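Local structure of RNA-dependent RNA Polymerase (Bombyx mori cytoplasmic polyhedrosis virus, 6TZ0) at residues D402-R407 / G507-D512; I411-A416 / S500-T505; F566-A571 / A604-C609. The protein catalyses RNA-templated RNA synthesis for this double-stranded RNA virus, making plus strands in transcription and complementary minus strands in genome replication. All blocks are in the same frame, centred on the assembly; numbering follows the deposited sequence.

Contact 1 of 3, residues D402-R407 / G507-D512; sequences DEIAKR and GKQIYD
Within the central polymerase domain, helix 401-409 packs against the residues that follow helix 501-508: Ile-404 and Arg-407, one turn apart, lean against Gln-509, Ile-510 and Asp-512. Ile-404 supplies the apolar half. Its CG2 methyl sits 3.8 Å from CB of Gln-509, while CD1, at the end of the longer branch, reaches 4.0 Å from CB of Ile-510. The glutamine chain is folded rather than stretched out, bent at chi2 (-61°), which turns OE1 toward the aliphatic stem of Arg-407, 3.9 Å from its CB. NE2 of the same amide is weakly hydrogen-bonded back to Thr-505 O, four residues earlier, which may limit how the amide rotates. The amide and guanidinium planes are only 21° apart.

The arginine runs extended from CG to NE and makes its salt bridge within its own helix, NE lying 3.5 Å from OE2 of Glu-403. On the other segment, CB of Asp-512 stands over one guanidinium face, off toward the rim. Its carboxylate is near in charge alone: OD2 is 4.3 Å from Arg-407 NH1 and well out of the guanidinium plane, so any attraction is probably diffuse. The contact thus sits in the polymerase domain with Ile-404 packed inward on Phe-566 and Val-570 of helix 557-573, Ile-510 on helix 644-665, and the Arg-407/Asp-512 end more exposed.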
ATOM      1  N   ASP A 402      24.613  -2.767 -14.151  1.00 30.56           N
ATOM      2  CA  ASP A 402      24.937  -3.956 -14.931  1.00 30.56           C
ATOM      3  C   ASP A 402      24.647  -5.244 -14.171  1.00 30.56           C
ATOM      4  O   ASP A 402      24.135  -6.208 -14.759  1.00 30.56           O
ATOM      5  CB  ASP A 402      26.398  -3.907 -15.364  1.00 30.56           C
ATOM      6  CG  ASP A 402      26.744  -4.998 -16.348  1.00 30.56           C
ATOM      7  OD1 ASP A 402      26.332  -4.886 -17.525  1.00 30.56           O
ATOM      8  OD2 ASP A 402      27.425  -5.967 -15.946  1.00 30.56           O
ATOM      9  N   GLU A 403      24.930  -5.266 -12.868  1.00 30.33           N
ATOM     10  CA  GLU A 403      24.564  -6.400 -12.028  1.00 30.33           C
ATOM     11  C   GLU A 403      23.052  -6.558 -11.925  1.00 30.33           C
ATOM     12  O   GLU A 403      22.534  -7.682 -11.993  1.00 30.33           O
ATOM     13  CB  GLU A 403      25.181  -6.228 -10.643  1.00 30.33           C
ATOM     14  CG  GLU A 403      24.879  -7.349  -9.677  1.00 30.33           C
ATOM     15  CD  GLU A 403      25.552  -8.651 -10.044  1.00 30.33           C
ATOM     16  OE1 GLU A 403      26.626  -8.616 -10.685  1.00 30.33           O
ATOM     17  OE2 GLU A 403      25.007  -9.717  -9.687  1.00 30.33           O
ATOM     18  N   ILE A 404      22.325  -5.443 -11.787  1.00 27.60           N
ATOM     19  CA  ILE A 404      20.867  -5.497 -11.719  1.00 27.60           C
ATOM     20  C   ILE A 404      20.284  -5.967 -13.046  1.00 27.60           C
ATOM     21  O   ILE A 404      19.331  -6.751 -13.064  1.00 27.60           O
ATOM     22  CB  ILE A 404      20.294  -4.135 -11.275  1.00 27.60           C
ATOM     23  CG1 ILE A 404      20.655  -3.857  -9.824  1.00 27.60           C
ATOM     24  CG2 ILE A 404      18.792  -4.100 -11.352  1.00 27.60           C
ATOM     25  CD1 ILE A 404      20.322  -2.468  -9.376  1.00 27.60           C
ATOM     26  N   ALA A 405      20.878  -5.559 -14.173  1.00 28.24           N
ATOM     27  CA  ALA A 405      20.378  -6.021 -15.466  1.00 28.24           C
ATOM     28  C   ALA A 405      20.638  -7.505 -15.677  1.00 28.24           C
ATOM     29  O   ALA A 405      19.783  -8.211 -16.231  1.00 28.24           O
ATOM     30  CB  ALA A 405      21.002  -5.202 -16.591  1.00 28.24           C
ATOM     31  N   LYS A 406      21.788  -7.996 -15.205  1.00 30.87           N
ATOM     32  CA  LYS A 406      22.062  -9.429 -15.215  1.00 30.87           C
ATOM     33  C   LYS A 406      21.059 -10.194 -14.357  1.00 30.87           C
ATOM     34  O   LYS A 406      20.655 -11.305 -14.714  1.00 30.87           O
ATOM     35  CB  LYS A 406      23.496  -9.667 -14.738  1.00 30.87           C
ATOM     36  CG  LYS A 406      24.012 -11.101 -14.814  1.00 30.87           C
ATOM     37  CD  LYS A 406      23.973 -11.805 -13.462  1.00 30.87           C
ATOM     38  CE  LYS A 406      24.568 -13.194 -13.550  1.00 30.87           C
ATOM     39  NZ  LYS A 406      24.497 -13.908 -12.247  1.00 30.87           N
ATOM     40  N   ARG A 407      20.643  -9.613 -13.230  1.00 30.01           N
ATOM     41  CA  ARG A 407      19.646 -10.272 -12.387  1.00 30.01           C
ATOM     42  C   ARG A 407      18.258 -10.245 -13.021  1.00 30.01           C
ATOM     43  O   ARG A 407      17.490 -11.202 -12.882  1.00 30.01           O
ATOM     44  CB  ARG A 407      19.615  -9.614 -11.011  1.00 30.01           C
ATOM     45  CG  ARG A 407      20.820  -9.920 -10.162  1.00 30.01           C
ATOM     46  CD  ARG A 407      20.754  -9.178  -8.849  1.00 30.01           C
ATOM     47  NE  ARG A 407      21.936  -9.442  -8.040  1.00 30.01           N
ATOM     48  CZ  ARG A 407      22.015 -10.412  -7.140  1.00 30.01           C
ATOM     49  NH1 ARG A 407      20.973 -11.198  -6.925  1.00 30.01           N
ATOM     50  NH2 ARG A 407      23.130 -10.593  -6.448  1.00 30.01           N
ATOM     51  N   GLY A 507      14.057  -1.846  -9.413  1.00 26.54           N
ATOM     52  CA  GLY A 507      14.529  -1.262  -8.168  1.00 26.54           C
ATOM     53  C   GLY A 507      14.535  -2.204  -6.980  1.00 26.54           C
ATOM     54  O   GLY A 507      15.183  -1.897  -5.976  1.00 26.54           O
ATOM     55  N   LYS A 508      13.830  -3.330  -7.066  1.00 28.24           N
ATOM     56  CA  LYS A 508      13.829  -4.321  -6.002  1.00 28.24           C
ATOM     57  C   LYS A 508      15.147  -5.078  -5.928  1.00 28.24           C
ATOM     58  O   LYS A 508      15.493  -5.602  -4.866  1.00 28.24           O
ATOM     59  CB  LYS A 508      12.654  -5.272  -6.249  1.00 28.24           C
ATOM     60  CG  LYS A 508      12.373  -6.330  -5.218  1.00 28.24           C
ATOM     61  CD  LYS A 508      11.207  -7.178  -5.680  1.00 28.24           C
ATOM     62  CE  LYS A 508      10.859  -8.238  -4.662  1.00 28.24           C
ATOM     63  NZ  LYS A 508      11.941  -9.248  -4.551  1.00 28.24           N
ATOM     64  N   GLN A 509      15.907  -5.125  -7.022  1.00 27.80           N
ATOM     65  CA  GLN A 509      17.113  -5.935  -7.055  1.00 27.80           C
ATOM     66  C   GLN A 509      18.275  -5.303  -6.306  1.00 27.80           C
ATOM     67  O   GLN A 509      19.229  -6.011  -5.973  1.00 27.80           O
ATOM     68  CB  GLN A 509      17.527  -6.200  -8.498  1.00 27.80           C
ATOM     69  CG  GLN A 509      16.471  -6.879  -9.329  1.00 27.80           C
ATOM     70  CD  GLN A 509      16.078  -8.237  -8.804  1.00 27.80           C
ATOM     71  OE1 GLN A 509      16.912  -9.004  -8.331  1.00 27.80           O
ATOM     72  NE2 GLN A 509      14.793  -8.544  -8.886  1.00 27.80           N
ATOM     73  N   ILE A 510      18.220  -4.000  -6.018  1.00 28.26           N
ATOM     74  CA  ILE A 510      19.338  -3.331  -5.354  1.00 28.26           C
ATOM     75  C   ILE A 510      19.392  -3.645  -3.867  1.00 28.26           C
ATOM     76  O   ILE A 510      20.422  -3.404  -3.227  1.00 28.26           O
ATOM     77  CB  ILE A 510      19.261  -1.813  -5.624  1.00 28.26           C
ATOM     78  CG1 ILE A 510      20.626  -1.140  -5.448  1.00 28.26           C
ATOM     79  CG2 ILE A 510      18.264  -1.150  -4.707  1.00 28.26           C
ATOM     80  CD1 ILE A 510      20.714   0.252  -6.001  1.00 28.26           C
ATOM     81  N   TYR A 511      18.325  -4.216  -3.299  1.00 32.00           N
ATOM     82  CA  TYR A 511      18.357  -4.605  -1.894  1.00 32.00           C
ATOM     83  C   TYR A 511      19.300  -5.767  -1.639  1.00 32.00           C
ATOM     84  O   TYR A 511      19.794  -5.914  -0.518  1.00 32.00           O
ATOM     85  CB  TYR A 511      16.974  -5.002  -1.390  1.00 32.00           C
ATOM     86  CG  TYR A 511      15.927  -3.926  -1.447  1.00 32.00           C
ATOM     87  CD1 TYR A 511      16.070  -2.764  -0.721  1.00 32.00           C
ATOM     88  CD2 TYR A 511      14.743  -4.120  -2.138  1.00 32.00           C
ATOM     89  CE1 TYR A 511      15.105  -1.790  -0.743  1.00 32.00           C
ATOM     90  CE2 TYR A 511      13.768  -3.152  -2.159  1.00 32.00           C
ATOM     91  CZ  TYR A 511      13.959  -1.988  -1.459  1.00 32.00           C
ATOM     92  OH  TYR A 511      12.999  -1.015  -1.465  1.00 32.00           O
ATOM     93  N   ASP A 512      19.557  -6.591  -2.643  1.00 32.62           N
ATOM     94  CA  ASP A 512      20.477  -7.708  -2.522  1.00 32.62           C
ATOM     95  C   ASP A 512      21.918  -7.315  -2.799  1.00 32.62           C
ATOM     96  O   ASP A 512      22.788  -8.189  -2.832  1.00 32.62           O
ATOM     97  CB  ASP A 512      20.066  -8.827  -3.476  1.00 32.62           C
ATOM     98  CG  ASP A 512      18.733  -9.430  -3.114  1.00 32.62           C
ATOM     99  OD1 ASP A 512      18.378  -9.418  -1.918  1.00 32.62           O
ATOM    100  OD2 ASP A 512      18.033  -9.912  -4.028  1.00 32.62           O
TER

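Contact 2 of 3, residues I411-A416 / S500-T505; sequences IHHDEA and SFMPYT
The imidazole of His-413 has the CE methyl of Met-502 over one face, 3.7 Å from the ring centroid and 8° off the normal, a well-centred CH-pi contact. The backbone C of Ile-411 lies over the opposite face toward the rim, and CG2 of Thr-505 meets the edge in plane, 3.9 Å from CE1. Bends at chi2 and chi3 (60° and 76°) curl the methionine so that its methyl, rather than its sulfur, lies over the ring.

The Phe-501 ring carries Thr-505 OG1 over one face, offset to the rim. Its CZ is 4.1 Å from CB of Ala-416 and nearer, at 3.7 Å, to Ala-416 O, which lies oblique to the ring. Thr-505 is tied back to its own helix: OG1 donates to Phe-501 O at 2.8 Å, from above the carbonyl plane, while its backbone N reaches that oxygen from the opposite face. This bond is consistent with the rotation that puts CG2, anti to the backbone N, at the histidine edge.

The contact joins the first turn of helix 413-422 to helix 501-508 in the central polymerase domain. His-413 NE2 is weakly hydrogen-bonded to Val-408 O of helix 401-409, and Trp-417 meets Phe-501 edge-to-face, with Phe-420 beside it.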
ATOM      1  N   ILE A 411      14.731 -13.638 -14.895  1.00 33.35           N
ATOM      2  CA  ILE A 411      13.418 -13.689 -14.265  1.00 33.35           C
ATOM      3  C   ILE A 411      12.364 -13.825 -15.353  1.00 33.35           C
ATOM      4  O   ILE A 411      12.397 -13.094 -16.348  1.00 33.35           O
ATOM      5  CB  ILE A 411      13.161 -12.431 -13.406  1.00 33.35           C
ATOM      6  CG1 ILE A 411      14.159 -12.354 -12.256  1.00 33.35           C
ATOM      7  CG2 ILE A 411      11.748 -12.403 -12.868  1.00 33.35           C
ATOM      8  CD1 ILE A 411      14.131 -11.038 -11.533  1.00 33.35           C
ATOM      9  N   HIS A 412      11.443 -14.770 -15.178  1.00 36.65           N
ATOM     10  CA  HIS A 412      10.252 -14.860 -16.012  1.00 36.65           C
ATOM     11  C   HIS A 412       9.219 -13.908 -15.422  1.00 36.65           C
ATOM     12  O   HIS A 412       8.751 -14.112 -14.299  1.00 36.65           O
ATOM     13  CB  HIS A 412       9.724 -16.290 -16.074  1.00 36.65           C
ATOM     14  CG  HIS A 412       8.600 -16.474 -17.043  1.00 36.65           C
ATOM     15  ND1 HIS A 412       8.789 -16.477 -18.407  1.00 36.65           N
ATOM     16  CD2 HIS A 412       7.276 -16.664 -16.848  1.00 36.65           C
ATOM     17  CE1 HIS A 412       7.629 -16.659 -19.010  1.00 36.65           C
ATOM     18  NE2 HIS A 412       6.694 -16.775 -18.086  1.00 36.65           N
ATOM     19  N   HIS A 413       8.870 -12.868 -16.172  1.00 33.94           N
ATOM     20  CA  HIS A 413       8.128 -11.753 -15.610  1.00 33.94           C
ATOM     21  C   HIS A 413       6.621 -11.945 -15.651  1.00 33.94           C
ATOM     22  O   HIS A 413       5.905 -11.295 -14.881  1.00 33.94           O
ATOM     23  CB  HIS A 413       8.526 -10.470 -16.333  1.00 33.94           C
ATOM     24  CG  HIS A 413       9.969 -10.117 -16.158  1.00 33.94           C
ATOM     25  ND1 HIS A 413      10.462  -9.552 -15.002  1.00 33.94           N
ATOM     26  CD2 HIS A 413      11.032 -10.284 -16.976  1.00 33.94           C
ATOM     27  CE1 HIS A 413      11.763  -9.365 -15.126  1.00 33.94           C
ATOM     28  NE2 HIS A 413      12.135  -9.806 -16.312  1.00 33.94           N
ATOM     29  N   ASP A 414       6.128 -12.845 -16.498  1.00 34.75           N
ATOM     30  CA  ASP A 414       4.702 -13.142 -16.527  1.00 34.75           C
ATOM     31  C   ASP A 414       4.282 -13.931 -15.297  1.00 34.75           C
ATOM     32  O   ASP A 414       3.263 -13.621 -14.662  1.00 34.75           O
ATOM     33  CB  ASP A 414       4.381 -13.909 -17.799  1.00 34.75           C
ATOM     34  CG  ASP A 414       4.600 -13.078 -19.021  1.00 34.75           C
ATOM     35  OD1 ASP A 414       4.483 -11.855 -18.890  1.00 34.75           O
ATOM     36  OD2 ASP A 414       4.889 -13.629 -20.101  1.00 34.75           O
ATOM     37  N   GLU A 415       5.058 -14.959 -14.953  1.00 38.58           N
ATOM     38  CA  GLU A 415       4.808 -15.708 -13.731  1.00 38.58           C
ATOM     39  C   GLU A 415       5.011 -14.837 -12.501  1.00 38.58           C
ATOM     40  O   GLU A 415       4.302 -15.004 -11.506  1.00 38.58           O
ATOM     41  CB  GLU A 415       5.709 -16.941 -13.692  1.00 38.58           C
ATOM     42  CG  GLU A 415       5.462 -17.889 -12.534  1.00 38.58           C
ATOM     43  CD  GLU A 415       4.120 -18.587 -12.611  1.00 38.58           C
ATOM     44  OE1 GLU A 415       3.604 -18.780 -13.729  1.00 38.58           O
ATOM     45  OE2 GLU A 415       3.577 -18.946 -11.547  1.00 38.58           O
ATOM     46  N   ALA A 416       5.929 -13.871 -12.576  1.00 35.34           N
ATOM     47  CA  ALA A 416       6.114 -12.926 -11.481  1.00 35.34           C
ATOM     48  C   ALA A 416       4.909 -12.008 -11.321  1.00 35.34           C
ATOM     49  O   ALA A 416       4.510 -11.701 -10.197  1.00 35.34           O
ATOM     50  CB  ALA A 416       7.384 -12.113 -11.704  1.00 35.34           C
ATOM     51  N   SER A 500       3.555  -0.053 -13.528  1.00 29.88           N
ATOM     52  CA  SER A 500       4.538   0.182 -12.486  1.00 29.88           C
ATOM     53  C   SER A 500       5.221  -1.090 -12.009  1.00 29.88           C
ATOM     54  O   SER A 500       5.875  -1.062 -10.964  1.00 29.88           O
ATOM     55  CB  SER A 500       3.872   0.879 -11.303  1.00 29.88           C
ATOM     56  OG  SER A 500       2.896   0.046 -10.712  1.00 29.88           O
ATOM     57  N   PHE A 501       5.099  -2.195 -12.740  1.00 28.29           N
ATOM     58  CA  PHE A 501       5.611  -3.454 -12.220  1.00 28.29           C
ATOM     59  C   PHE A 501       7.078  -3.656 -12.574  1.00 28.29           C
ATOM     60  O   PHE A 501       7.858  -4.133 -11.743  1.00 28.29           O
ATOM     61  CB  PHE A 501       4.765  -4.615 -12.723  1.00 28.29           C
ATOM     62  CG  PHE A 501       5.157  -5.929 -12.141  1.00 28.29           C
ATOM     63  CD1 PHE A 501       4.914  -6.199 -10.807  1.00 28.29           C
ATOM     64  CD2 PHE A 501       5.750  -6.902 -12.924  1.00 28.29           C
ATOM     65  CE1 PHE A 501       5.272  -7.406 -10.261  1.00 28.29           C
ATOM     66  CE2 PHE A 501       6.109  -8.106 -12.381  1.00 28.29           C
ATOM     67  CZ  PHE A 501       5.868  -8.360 -11.049  1.00 28.29           C
ATOM     68  N   MET A 502       7.473  -3.313 -13.795  1.00 27.41           N
ATOM     69  CA  MET A 502       8.880  -3.428 -14.166  1.00 27.41           C
ATOM     70  C   MET A 502       9.796  -2.392 -13.500  1.00 27.41           C
ATOM     71  O   MET A 502      10.936  -2.767 -13.171  1.00 27.41           O
ATOM     72  CB  MET A 502       9.004  -3.420 -15.698  1.00 27.41           C
ATOM     73  CG  MET A 502      10.407  -3.677 -16.239  1.00 27.41           C
ATOM     74  SD  MET A 502      11.134  -5.255 -15.776  1.00 27.41           S
ATOM     75  CE  MET A 502      10.265  -6.364 -16.867  1.00 27.41           C
ATOM     76  N   PRO A 503       9.402  -1.121 -13.257  1.00 26.68           N
ATOM     77  CA  PRO A 503      10.232  -0.291 -12.360  1.00 26.68           C
ATOM     78  C   PRO A 503      10.385  -0.849 -10.953  1.00 26.68           C
ATOM     79  O   PRO A 503      11.472  -0.749 -10.367  1.00 26.68           O
ATOM     80  CB  PRO A 503       9.497   1.053 -12.362  1.00 26.68           C
ATOM     81  CG  PRO A 503       8.868   1.107 -13.663  1.00 26.68           C
ATOM     82  CD  PRO A 503       8.432  -0.268 -13.978  1.00 26.68           C
ATOM     83  N   TYR A 504       9.329  -1.460 -10.411  1.00 28.98           N
ATOM     84  CA  TYR A 504       9.418  -2.145  -9.127  1.00 28.98           C
ATOM     85  C   TYR A 504      10.382  -3.319  -9.177  1.00 28.98           C
ATOM     86  O   TYR A 504      11.183  -3.512  -8.258  1.00 28.98           O
ATOM     87  CB  TYR A 504       8.030  -2.614  -8.690  1.00 28.98           C
ATOM     88  CG  TYR A 504       8.057  -3.571  -7.526  1.00 28.98           C
ATOM     89  CD1 TYR A 504       8.392  -3.141  -6.255  1.00 28.98           C
ATOM     90  CD2 TYR A 504       7.753  -4.912  -7.706  1.00 28.98           C
ATOM     91  CE1 TYR A 504       8.425  -4.017  -5.196  1.00 28.98           C
ATOM     92  CE2 TYR A 504       7.792  -5.797  -6.660  1.00 28.98           C
ATOM     93  CZ  TYR A 504       8.124  -5.342  -5.405  1.00 28.98           C
ATOM     94  OH  TYR A 504       8.153  -6.222  -4.355  1.00 28.98           O
ATOM     95  N   THR A 505      10.320  -4.110 -10.245  1.00 27.50           N
ATOM     96  CA  THR A 505      11.176  -5.283 -10.369  1.00 27.50           C
ATOM     97  C   THR A 505      12.638  -4.885 -10.518  1.00 27.50           C
ATOM     98  O   THR A 505      13.527  -5.545  -9.971  1.00 27.50           O
ATOM     99  CB  THR A 505      10.702  -6.115 -11.559  1.00 27.50           C
ATOM    100  OG1 THR A 505       9.334  -6.478 -11.356  1.00 27.50           O
ATOM    101  CG2 THR A 505      11.524  -7.371 -11.727  1.00 27.50           C
TER

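Contact 3 of 3, residues F566-A571 / A604-C609; sequences FVLDVA and AAWQAC
Segments 566-571 and 604-609, parts of helices 557-573 and 604-614, run nearly antiparallel, their N-to-C directions 161° apart and their axes 9.2 Å from each other at closest approach. The backbones come nearest at Ala-571 and Trp-606, where the CA atoms are 4.7 Å apart. The small alanine makes this possible: its CB lies 3.8 Å from CB of Trp-606, and its carbonyl O is 3.5 Å from that same CB.

From there the indole swings out beside the alanine. Trp-606 has CG anti to the backbone N (chi1 179°), which brings CD1 and NE1 of the five-membered ring to Leu-568, whose CD2 meets the ring at the edge, in plane, 3.7 Å from CD1. The two side chains cross at about a right angle. The indole N-H looks elsewhere: NE1 is hydrogen-bonded to Leu-381 O, in strand 380-384, which satisfies this buried polar atom and would hold the turn of the ring.

Farther along, Cys-609 points toward helix 557-573. Its SG packs 3.7 Å from CG1 of Val-567, and at 4.4 Å from CB of Ala-571, closing a contact with no hydrogen bond across it.

The pair belongs to the segment that follows the metal-binding Asp-547 and precedes Asp-680 in the chain, a position consistent with the fingers side of a right-hand polymerase. Helix 501-508 lies alongside, with Ile-506 on Val-567 and Val-570. Helices 389-397 and 401-409 pack on Phe-566, and strand 380-384 receives the tryptophan.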
ATOM      1  N   PHE A 566      17.668   5.957 -13.576  1.00 20.55           N
ATOM      2  CA  PHE A 566      18.209   4.681 -13.117  1.00 20.55           C
ATOM      3  C   PHE A 566      17.468   3.504 -13.743  1.00 20.55           C
ATOM      4  O   PHE A 566      18.092   2.529 -14.198  1.00 20.55           O
ATOM      5  CB  PHE A 566      18.139   4.655 -11.590  1.00 20.55           C
ATOM      6  CG  PHE A 566      18.495   3.346 -10.970  1.00 20.55           C
ATOM      7  CD1 PHE A 566      19.797   2.890 -10.963  1.00 20.55           C
ATOM      8  CD2 PHE A 566      17.520   2.589 -10.337  1.00 20.55           C
ATOM      9  CE1 PHE A 566      20.111   1.679 -10.372  1.00 20.55           C
ATOM     10  CE2 PHE A 566      17.827   1.386  -9.749  1.00 20.55           C
ATOM     11  CZ  PHE A 566      19.121   0.931  -9.763  1.00 20.55           C
ATOM     12  N   VAL A 567      16.137   3.601 -13.808  1.00 21.03           N
ATOM     13  CA  VAL A 567      15.327   2.551 -14.416  1.00 21.03           C
ATOM     14  C   VAL A 567      15.618   2.431 -15.907  1.00 21.03           C
ATOM     15  O   VAL A 567      15.732   1.323 -16.437  1.00 21.03           O
ATOM     16  CB  VAL A 567      13.837   2.816 -14.127  1.00 21.03           C
ATOM     17  CG1 VAL A 567      12.945   1.880 -14.899  1.00 21.03           C
ATOM     18  CG2 VAL A 567      13.574   2.633 -12.662  1.00 21.03           C
ATOM     19  N   LEU A 568      15.806   3.559 -16.596  1.00 21.26           N
ATOM     20  CA  LEU A 568      16.093   3.502 -18.025  1.00 21.26           C
ATOM     21  C   LEU A 568      17.508   3.019 -18.312  1.00 21.26           C
ATOM     22  O   LEU A 568      17.728   2.370 -19.337  1.00 21.26           O
ATOM     23  CB  LEU A 568      15.846   4.859 -18.675  1.00 21.26           C
ATOM     24  CG  LEU A 568      14.379   5.242 -18.833  1.00 21.26           C
ATOM     25  CD1 LEU A 568      14.250   6.650 -19.366  1.00 21.26           C
ATOM     26  CD2 LEU A 568      13.693   4.267 -19.750  1.00 21.26           C
ATOM     27  N   ASP A 569      18.462   3.278 -17.410  1.00 23.04           N
ATOM     28  CA  ASP A 569      19.803   2.713 -17.558  1.00 23.04           C
ATOM     29  C   ASP A 569      19.779   1.194 -17.464  1.00 23.04           C
ATOM     30  O   ASP A 569      20.342   0.496 -18.324  1.00 23.04           O
ATOM     31  CB  ASP A 569      20.742   3.275 -16.492  1.00 23.04           C
ATOM     32  CG  ASP A 569      21.124   4.706 -16.743  1.00 23.04           C
ATOM     33  OD1 ASP A 569      21.135   5.123 -17.918  1.00 23.04           O
ATOM     34  OD2 ASP A 569      21.435   5.415 -15.765  1.00 23.04           O
ATOM     35  N   VAL A 570      19.116   0.667 -16.431  1.00 22.53           N
ATOM     36  CA  VAL A 570      19.044  -0.783 -16.271  1.00 22.53           C
ATOM     37  C   VAL A 570      18.234  -1.408 -17.402  1.00 22.53           C
ATOM     38  O   VAL A 570      18.579  -2.480 -17.911  1.00 22.53           O
ATOM     39  CB  VAL A 570      18.461  -1.140 -14.894  1.00 22.53           C
ATOM     40  CG1 VAL A 570      18.398  -2.637 -14.711  1.00 22.53           C
ATOM     41  CG2 VAL A 570      19.283  -0.526 -13.804  1.00 22.53           C
ATOM     42  N   ALA A 571      17.182  -0.724 -17.852  1.00 22.68           N
ATOM     43  CA  ALA A 571      16.348  -1.250 -18.922  1.00 22.68           C
ATOM     44  C   ALA A 571      17.067  -1.246 -20.260  1.00 22.68           C
ATOM     45  O   ALA A 571      16.832  -2.131 -21.085  1.00 22.68           O
ATOM     46  CB  ALA A 571      15.057  -0.444 -19.017  1.00 22.68           C
ATOM     47  N   ALA A 604      11.795  -5.539 -24.612  1.00 22.72           N
ATOM     48  CA  ALA A 604      10.421  -5.314 -24.170  1.00 22.72           C
ATOM     49  C   ALA A 604      10.357  -4.471 -22.904  1.00 22.72           C
ATOM     50  O   ALA A 604       9.472  -3.614 -22.764  1.00 22.72           O
ATOM     51  CB  ALA A 604       9.729  -6.653 -23.939  1.00 22.72           C
ATOM     52  N   ALA A 605      11.279  -4.713 -21.970  1.00 22.81           N
ATOM     53  CA  ALA A 605      11.261  -4.023 -20.688  1.00 22.81           C
ATOM     54  C   ALA A 605      11.552  -2.541 -20.836  1.00 22.81           C
ATOM     55  O   ALA A 605      10.979  -1.722 -20.116  1.00 22.81           O
ATOM     56  CB  ALA A 605      12.271  -4.660 -19.745  1.00 22.81           C
ATOM     57  N   TRP A 606      12.410  -2.178 -21.786  1.00 21.90           N
ATOM     58  CA  TRP A 606      12.750  -0.777 -21.979  1.00 21.90           C
ATOM     59  C   TRP A 606      11.626  -0.038 -22.694  1.00 21.90           C
ATOM     60  O   TRP A 606      11.382   1.142 -22.418  1.00 21.90           O
ATOM     61  CB  TRP A 606      14.105  -0.717 -22.686  1.00 21.90           C
ATOM     62  CG  TRP A 606      14.698   0.585 -23.027  1.00 21.90           C
ATOM     63  CD1 TRP A 606      14.573   1.750 -22.344  1.00 21.90           C
ATOM     64  CD2 TRP A 606      15.726   0.799 -23.990  1.00 21.90           C
ATOM     65  NE1 TRP A 606      15.359   2.715 -22.908  1.00 21.90           N
ATOM     66  CE2 TRP A 606      16.091   2.150 -23.917  1.00 21.90           C
ATOM     67  CE3 TRP A 606      16.344  -0.015 -24.941  1.00 21.90           C
ATOM     68  CZ2 TRP A 606      17.036   2.711 -24.761  1.00 21.90           C
ATOM     69  CZ3 TRP A 606      17.278   0.546 -25.781  1.00 21.90           C
ATOM     70  CH2 TRP A 606      17.616   1.893 -25.684  1.00 21.90           C
ATOM     71  N   GLN A 607      10.855  -0.751 -23.522  1.00 22.38           N
ATOM     72  CA  GLN A 607       9.615  -0.205 -24.066  1.00 22.38           C
ATOM     73  C   GLN A 607       8.599   0.065 -22.966  1.00 22.38           C
ATOM     74  O   GLN A 607       7.973   1.132 -22.936  1.00 22.38           O
ATOM     75  CB  GLN A 607       9.006  -1.165 -25.084  1.00 22.38           C
ATOM     76  CG  GLN A 607       9.800  -1.360 -26.335  1.00 22.38           C
ATOM     77  CD  GLN A 607       9.169  -2.369 -27.248  1.00 22.38           C
ATOM     78  OE1 GLN A 607       8.086  -2.868 -26.980  1.00 22.38           O
ATOM     79  NE2 GLN A 607       9.869  -2.722 -28.308  1.00 22.38           N
ATOM     80  N   ALA A 608       8.426  -0.897 -22.052  1.00 23.07           N
ATOM     81  CA  ALA A 608       7.461  -0.732 -20.966  1.00 23.07           C
ATOM     82  C   ALA A 608       7.860   0.392 -20.023  1.00 23.07           C
ATOM     83  O   ALA A 608       7.017   1.205 -19.629  1.00 23.07           O
ATOM     84  CB  ALA A 608       7.309  -2.037 -20.192  1.00 23.07           C
ATOM     85  N   CYS A 609       9.143   0.471 -19.673  1.00 22.11           N
ATOM     86  CA  CYS A 609       9.599   1.505 -18.755  1.00 22.11           C
ATOM     87  C   CYS A 609       9.552   2.886 -19.391  1.00 22.11           C
ATOM     88  O   CYS A 609       9.197   3.861 -18.724  1.00 22.11           O
ATOM     89  CB  CYS A 609      11.006   1.184 -18.265  1.00 22.11           C
ATOM     90  SG  CYS A 609      11.067  -0.259 -17.215  1.00 22.11           S
TER

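Overall arrangement
All three contacts lie within about 13 Å of one another, centre to centre, in the central polymerase domain, away from the annotated metal and nucleotide sites. Contacts 1 and 2 share helix 501-508 and use two successive helices, 401-409 and 413-422, so contact 2 nests inside the chain loop closed by contact 1. Contact 3 joins two later helices, yet touches both: Phe-566 CZ lies 3.6 Å from Ile-404 CD1, and Cys-609 SG 3.6 Å from Met-502 CG. Contact 2 is buried and built on aromatic rings; contact 3 is buried and almost wholly apolar; contact 1 is partly buried and carries charge at its exposed end.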